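Local coordinates for sortase family protein (Streptococcus agalactiae serogroup V, PDB 3RBJ) that probably works as a class C sortase, a cysteine transpeptidase that joins pilin subunits in pilus biogenesis, seen here as a lid-mutant form of its extracellular catalytic part, at residues 87-92 with 152-157; 127-132 with 189-194. The protein carries 6 engineered substitutions. One frame throughout, in Å; residues are numbered along the deposited sequence.

Contact 1: residues 87-92 with 152-157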
loop_
_atom_site.group_PDB
_atom_site.type_symbol
_atom_site.label_atom_id
_atom_site.label_comp_id
_atom_site.label_asym_id
_atom_site.label_seq_id
_atom_site.Cartn_x
_atom_site.Cartn_y
_atom_site.Cartn_z
ATOM N N VAL A 87 -1.163 5.083 -5.530
ATOM C CA VAL A 87 -2.307 5.167 -4.648
ATOM C C VAL A 87 -3.001 6.500 -4.861
ATOM O O VAL A 87 -2.370 7.555 -4.803
ATOM C CB VAL A 87 -1.960 4.968 -3.173
ATOM C CG1 VAL A 87 -1.585 3.533 -2.942
ATOM C CG2 VAL A 87 -0.746 5.750 -2.747
ATOM N N ILE A 88 -4.306 6.416 -5.140
ATOM C CA ILE A 88 -5.165 7.579 -5.420
ATOM C C ILE A 88 -6.015 7.764 -4.158
ATOM O O ILE A 88 -6.359 6.774 -3.523
ATOM C CB ILE A 88 -6.040 7.290 -6.664
ATOM C CG1 ILE A 88 -5.157 6.926 -7.879
ATOM C CG2 ILE A 88 -7.030 8.467 -7.003
ATOM C CD1 ILE A 88 -5.079 5.417 -8.228
ATOM N N ILE A 89 -6.289 9.007 -3.756
ATOM C CA ILE A 89 -7.035 9.309 -2.508
ATOM C C ILE A 89 -7.808 10.555 -2.811
ATOM O O ILE A 89 -7.309 11.644 -2.534
ATOM C CB ILE A 89 -6.102 9.697 -1.279
ATOM C CG1 ILE A 89 -4.805 8.878 -1.193
ATOM C CG2 ILE A 89 -6.846 9.678 0.069
ATOM C CD1 ILE A 89 -5.012 7.528 -0.968
ATOM N N PRO A 90 -9.013 10.425 -3.425
ATOM C CA PRO A 90 -9.705 11.667 -3.817
ATOM C C PRO A 90 -9.949 12.642 -2.670
ATOM O O PRO A 90 -9.824 13.830 -2.870
ATOM C CB PRO A 90 -11.044 11.170 -4.408
ATOM C CG PRO A 90 -10.739 9.786 -4.894
ATOM C CD PRO A 90 -9.731 9.227 -3.899
ATOM N N ARG A 91 -10.301 12.172 -1.477
ATOM C CA ARG A 91 -10.555 13.104 -0.347
ATOM C C ARG A 91 -9.434 14.158 -0.240
ATOM O O ARG A 91 -9.719 15.326 -0.016
ATOM C CB ARG A 91 -10.724 12.333 0.992
ATOM C CG ARG A 91 -10.605 13.168 2.307
ATOM C CD ARG A 91 -11.845 14.055 2.607
ATOM N NE ARG A 91 -13.049 13.277 2.949
ATOM C CZ ARG A 91 -14.319 13.707 2.778
ATOM N NH1 ARG A 91 -14.574 14.911 2.299
ATOM N NH2 ARG A 91 -15.356 12.936 3.107
ATOM N N ILE A 92 -8.163 13.749 -0.378
ATOM C CA ILE A 92 -7.093 14.755 -0.294
ATOM C C ILE A 92 -6.339 15.030 -1.606
ATOM O O ILE A 92 -5.179 15.463 -1.585
ATOM C CB ILE A 92 -6.096 14.482 0.858
ATOM C CG1 ILE A 92 -5.200 13.295 0.505
ATOM C CG2 ILE A 92 -6.842 14.296 2.210
ATOM C CD1 ILE A 92 -4.145 12.931 1.581
ATOM N N ASP A 152 -14.534 7.202 3.622
ATOM C CA ASP A 152 -13.816 7.682 2.438
ATOM C C ASP A 152 -13.153 6.532 1.700
ATOM O O ASP A 152 -12.833 5.507 2.315
ATOM C CB ASP A 152 -12.783 8.755 2.763
ATOM C CG ASP A 152 -13.392 10.056 3.226
ATOM O OD1 ASP A 152 -14.596 10.386 2.926
ATOM O OD2 ASP A 152 -12.627 10.786 3.888
ATOM N N ARG A 153 -12.896 6.710 0.404
ATOM C CA ARG A 153 -12.315 5.646 -0.406
ATOM C C ARG A 153 -10.939 6.004 -0.935
ATOM O O ARG A 153 -10.610 7.195 -1.120
ATOM C CB ARG A 153 -13.229 5.269 -1.570
ATOM C CG ARG A 153 -14.704 5.307 -1.221
ATOM C CD ARG A 153 -15.535 4.402 -2.034
ATOM N NE ARG A 153 -16.760 4.148 -1.293
ATOM C CZ ARG A 153 -17.965 3.972 -1.828
ATOM N NH1 ARG A 153 -19.006 3.777 -1.021
ATOM N NH2 ARG A 153 -18.148 4.005 -3.158
ATOM N N PHE A 154 -10.118 4.961 -1.094
ATOM C CA PHE A 154 -8.856 5.049 -1.785
ATOM C C PHE A 154 -8.611 3.866 -2.717
ATOM O O PHE A 154 -9.133 2.774 -2.523
ATOM C CB PHE A 154 -7.693 5.363 -0.841
ATOM C CG PHE A 154 -7.423 4.294 0.225
ATOM C CD1 PHE A 154 -6.516 3.277 -0.006
ATOM C CD2 PHE A 154 -8.039 4.358 1.484
ATOM C CE1 PHE A 154 -6.233 2.336 0.989
ATOM C CE2 PHE A 154 -7.758 3.426 2.479
ATOM C CZ PHE A 154 -6.846 2.395 2.218
ATOM N N TYR A 155 -7.842 4.103 -3.766
ATOM C CA TYR A 155 -7.676 3.141 -4.833
ATOM C C TYR A 155 -6.230 2.880 -5.062
ATOM O O TYR A 155 -5.369 3.727 -4.775
ATOM C CB TYR A 155 -8.314 3.642 -6.131
ATOM C CG TYR A 155 -9.715 4.105 -5.890
ATOM C CD1 TYR A 155 -10.789 3.247 -6.050
ATOM C CD2 TYR A 155 -9.960 5.399 -5.446
ATOM C CE1 TYR A 155 -12.068 3.668 -5.795
ATOM C CE2 TYR A 155 -11.249 5.851 -5.205
ATOM C CZ TYR A 155 -12.297 4.972 -5.368
ATOM O OH TYR A 155 -13.559 5.410 -5.097
ATOM N N ILE A 156 -5.959 1.715 -5.611
ATOM C CA ILE A 156 -4.615 1.371 -5.943
ATOM C C ILE A 156 -4.586 0.918 -7.343
ATOM O O ILE A 156 -5.320 0.012 -7.665
ATOM C CB ILE A 156 -4.128 0.217 -5.086
ATOM C CG1 ILE A 156 -3.898 0.757 -3.676
ATOM C CG2 ILE A 156 -2.885 -0.345 -5.700
ATOM C CD1 ILE A 156 -4.115 -0.260 -2.530
ATOM N N GLU A 157 -3.710 1.503 -8.156
ATOM C CA GLU A 157 -3.501 1.005 -9.501
ATOM C C GLU A 157 -2.223 0.221 -9.547
ATOM O O GLU A 157 -1.168 0.727 -9.158
ATOM C CB GLU A 157 -3.456 2.152 -10.492
ATOM C CG GLU A 157 -3.634 1.747 -11.937
ATOM C CD GLU A 157 -4.889 2.353 -12.582
ATOM O OE1 GLU A 157 -5.315 3.465 -12.178
ATOM O OE2 GLU A 157 -5.445 1.697 -13.485
#

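Contact 2: residues 127-132 with 189-194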
loop_
_atom_site.group_PDB
_atom_site.type_symbol
_atom_site.label_atom_id
_atom_site.label_comp_id
_atom_site.label_asym_id
_atom_site.label_seq_id
_atom_site.Cartn_x
_atom_site.Cartn_y
_atom_site.Cartn_z
ATOM N N HIS A 127 -2.869 -7.972 4.155
ATOM C CA HIS A 127 -2.899 -6.626 4.716
ATOM C C HIS A 127 -1.720 -5.814 4.169
ATOM O O HIS A 127 -0.597 -5.975 4.656
ATOM C CB HIS A 127 -2.931 -6.664 6.247
ATOM C CG HIS A 127 -3.061 -5.322 6.889
ATOM N ND1 HIS A 127 -3.269 -5.176 8.244
ATOM C CD2 HIS A 127 -3.088 -4.067 6.367
ATOM C CE1 HIS A 127 -3.386 -3.888 8.529
ATOM N NE2 HIS A 127 -3.269 -3.190 7.411
ATOM N N ALA A 128 -1.984 -4.929 3.186
ATOM C CA ALA A 128 -0.898 -4.111 2.627
ATOM C C ALA A 128 -0.610 -2.848 3.445
ATOM O O ALA A 128 -1.523 -2.139 3.819
ATOM C CB ALA A 128 -1.174 -3.750 1.177
ATOM N N VAL A 129 0.645 -2.542 3.731
ATOM C CA VAL A 129 0.905 -1.298 4.451
ATOM C C VAL A 129 1.797 -0.361 3.673
ATOM O O VAL A 129 2.876 -0.757 3.182
ATOM C CB VAL A 129 1.543 -1.486 5.842
ATOM C CG1 VAL A 129 1.580 -0.141 6.545
ATOM C CG2 VAL A 129 0.732 -2.536 6.724
ATOM N N LEU A 130 1.363 0.889 3.549
ATOM C CA LEU A 130 2.126 1.896 2.821
ATOM C C LEU A 130 2.440 3.097 3.706
ATOM O O LEU A 130 1.549 3.672 4.331
ATOM C CB LEU A 130 1.363 2.348 1.574
ATOM C CG LEU A 130 0.612 1.257 0.807
ATOM C CD1 LEU A 130 -0.343 1.872 -0.205
ATOM C CD2 LEU A 130 1.587 0.311 0.124
ATOM N N THR A 131 3.714 3.473 3.754
ATOM C CA THR A 131 4.151 4.606 4.559
ATOM C C THR A 131 4.529 5.794 3.680
ATOM O O THR A 131 4.464 5.716 2.453
ATOM C CB THR A 131 5.350 4.238 5.451
ATOM O OG1 THR A 131 6.500 3.993 4.632
ATOM C CG2 THR A 131 5.042 2.993 6.270
ATOM N N ALA A 132 4.923 6.892 4.316
ATOM C CA ALA A 132 5.312 8.098 3.593
ATOM C C ALA A 132 5.624 9.195 4.604
ATOM O O ALA A 132 5.390 9.033 5.803
ATOM C CB ALA A 132 4.313 8.397 2.486
ATOM N N HIS A 189 -7.246 -5.899 3.513
ATOM C CA HIS A 189 -7.112 -4.514 3.980
ATOM C C HIS A 189 -5.900 -3.818 3.368
ATOM O O HIS A 189 -4.975 -4.484 2.913
ATOM C CB HIS A 189 -6.918 -4.514 5.485
ATOM C CG HIS A 189 -8.150 -4.745 6.283
ATOM N ND1 HIS A 189 -9.119 -3.776 6.475
ATOM C CD2 HIS A 189 -8.554 -5.821 6.998
ATOM C CE1 HIS A 189 -10.071 -4.252 7.256
ATOM N NE2 HIS A 189 -9.743 -5.488 7.597
ATOM N N VAL A 190 -5.879 -2.478 3.392
ATOM C CA VAL A 190 -4.581 -1.742 3.234
ATOM C C VAL A 190 -4.568 -0.550 4.152
ATOM O O VAL A 190 -5.572 0.164 4.240
ATOM C CB VAL A 190 -4.222 -1.343 1.777
ATOM C CG1 VAL A 190 -5.205 -0.399 1.197
ATOM C CG2 VAL A 190 -2.843 -0.756 1.690
ATOM N N THR A 191 -3.486 -0.467 4.928
ATOM C CA THR A 191 -3.221 0.597 5.878
ATOM C C THR A 191 -2.261 1.704 5.284
ATOM O O THR A 191 -1.163 1.403 4.824
ATOM C CB THR A 191 -2.611 -0.003 7.177
ATOM O OG1 THR A 191 -3.587 -0.883 7.816
ATOM C CG2 THR A 191 -2.112 1.101 8.139
ATOM N N LEU A 192 -2.708 2.961 5.304
ATOM C CA LEU A 192 -1.887 4.132 4.988
ATOM C C LEU A 192 -1.283 4.668 6.320
ATOM O O LEU A 192 -1.995 4.908 7.323
ATOM C CB LEU A 192 -2.698 5.203 4.242
ATOM C CG LEU A 192 -3.617 4.803 3.060
ATOM C CD1 LEU A 192 -4.385 6.005 2.408
ATOM C CD2 LEU A 192 -2.964 3.963 1.931
ATOM N N LEU A 193 0.020 4.843 6.365
ATOM C CA LEU A 193 0.634 5.110 7.648
ATOM C C LEU A 193 1.482 6.369 7.510
ATOM O O LEU A 193 2.051 6.618 6.454
ATOM C CB LEU A 193 1.474 3.894 8.103
ATOM C CG LEU A 193 2.350 3.965 9.390
ATOM C CD1 LEU A 193 2.420 2.621 10.127
ATOM C CD2 LEU A 193 3.717 4.473 9.182
ATOM N N THR A 194 1.520 7.175 8.566
ATOM C CA THR A 194 2.389 8.314 8.622
ATOM C C THR A 194 2.533 8.776 10.041
ATOM O O THR A 194 1.798 8.329 10.917
ATOM C CB THR A 194 1.921 9.496 7.724
ATOM O OG1 THR A 194 2.960 10.484 7.692
ATOM C CG2 THR A 194 0.603 10.133 8.240
#

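Contact 1: residues 87-92 with 152-157
R91 presents an edge of its guanidinium to the carboxylate of D152, the two planes turned 52° apart. R91 NH2 meets D152 OD1 at 2.7 Å in a salt bridge through the syn lone pair of that oxygen, which is tilted from the guanidinium plane, while OD2 lies at its edge in plane. The accompanying R91 NE to D152 OD2 bond is less sure, because the place of OD2 is; OD2 also accepts T149 N. Bends at chi2 and chi3 bring NE and NH2 to the same carboxylate, the two side chains crossing at about a right angle. Y155 is likewise met at its ring edge: P90 CD lies in the ring plane, 3.9 Å from Y155 CE2, the pyrrolidine set square to the phenol. F154 touches mainly through its stem, with I89 CD1 3.4 Å from F154 CB; its chi1 of 63° sets the ring between its own backbone N and carbonyl carbon, and the two side chains point the same way.

The backbones of 87-89 and 153-157 run antiparallel, at 158°. I88 and Y155 form the hydrogen-bonded pair, I88 N to Y155 O at 2.9 Å and Y155 N to I88 O at 3.1 Å. V87 and I156 make the next, non-hydrogen-bonded pair on the other face, V87 CG1 lying 3.7 Å from I156 CG1.

This pairing joins the first and last strands in the order of the sortase sheet. Backbone hydrogen bonds continue it from V87 to I96 of strand 94-100 and from F154 to Y165 of strand 161-173, Y214 meets the Y155 ring, and F154 and I156 pack inward on V190 of strand 188-196.

Contact 2: residues 127-132 with 189-194
H127 to T131 run parallel to H189 to L193, axes 4.5 Å apart and 16° from parallel, with L130 reaching across by both its N-H and its carbonyl. A128 N binds H189 O at 3.0 Å, L130 N binds T191 O with the donor nearly in line with the carbonyl, and L130 O accepts L193 N at 2.8 Å.

The H127 imidazole swings over the second strand because its CG is anti to the backbone N (chi1 -176°). H189 CB sits over one face of that ring, 3.9 Å above its plane, and the H189 ring turns an edge toward the same imidazole in an edge-to-face pair, planes 52° apart. At the ring's edge H127 NE2 and T191 OG1 share a hydrogen bond whose modelled length of 2.4 Å is very short and should be read with caution. H127 ND1 is bonded to Y182 O; if the short NE2 contact holds as modelled, the two together would probably fix the ring's rotation. H189 NE2 is hydrogen-bonded to E187 OE1 and its ND1 to G209 O. On the opposite face L130 CD1 touches both L192 CD2, at 4.0 Å, and V190 CG2, at 4.1 Å. Further along, T131 CG2 and L193 CD2 run alongside each other, 3.5 Å apart.

Parallel pairing of strands 126-131 and 188-196 is characteristic of the sortase beta-barrel: one strand leads toward H133, the predicted proton donor/acceptor, and the other carries A195, which in this engineered protein occupies the predicted acyl-thioester position.

In the fold
Both contacts belong to one mixed sheet, closed into the sortase barrel, and pack on each other through its interior, their centres about 12 Å apart. Residues from all four segments share the apolar interior: V87 CG1 of contact 1 is 3.4 Å from L130 CD1 of contact 2, I89 CD1 is 3.8 Å from L192 CD1, and F154 CE1 is 3.8 Å from L192 CD2. The chain alternates between them, strand 126-131 being followed directly by strand 153-158. Contact 2 ends beside the predicted catalytic residues, the T194 side chain about 4 Å from that of A195 and the A132 side chain about 5 Å from that of H133, whereas contact 1 lies away from that site.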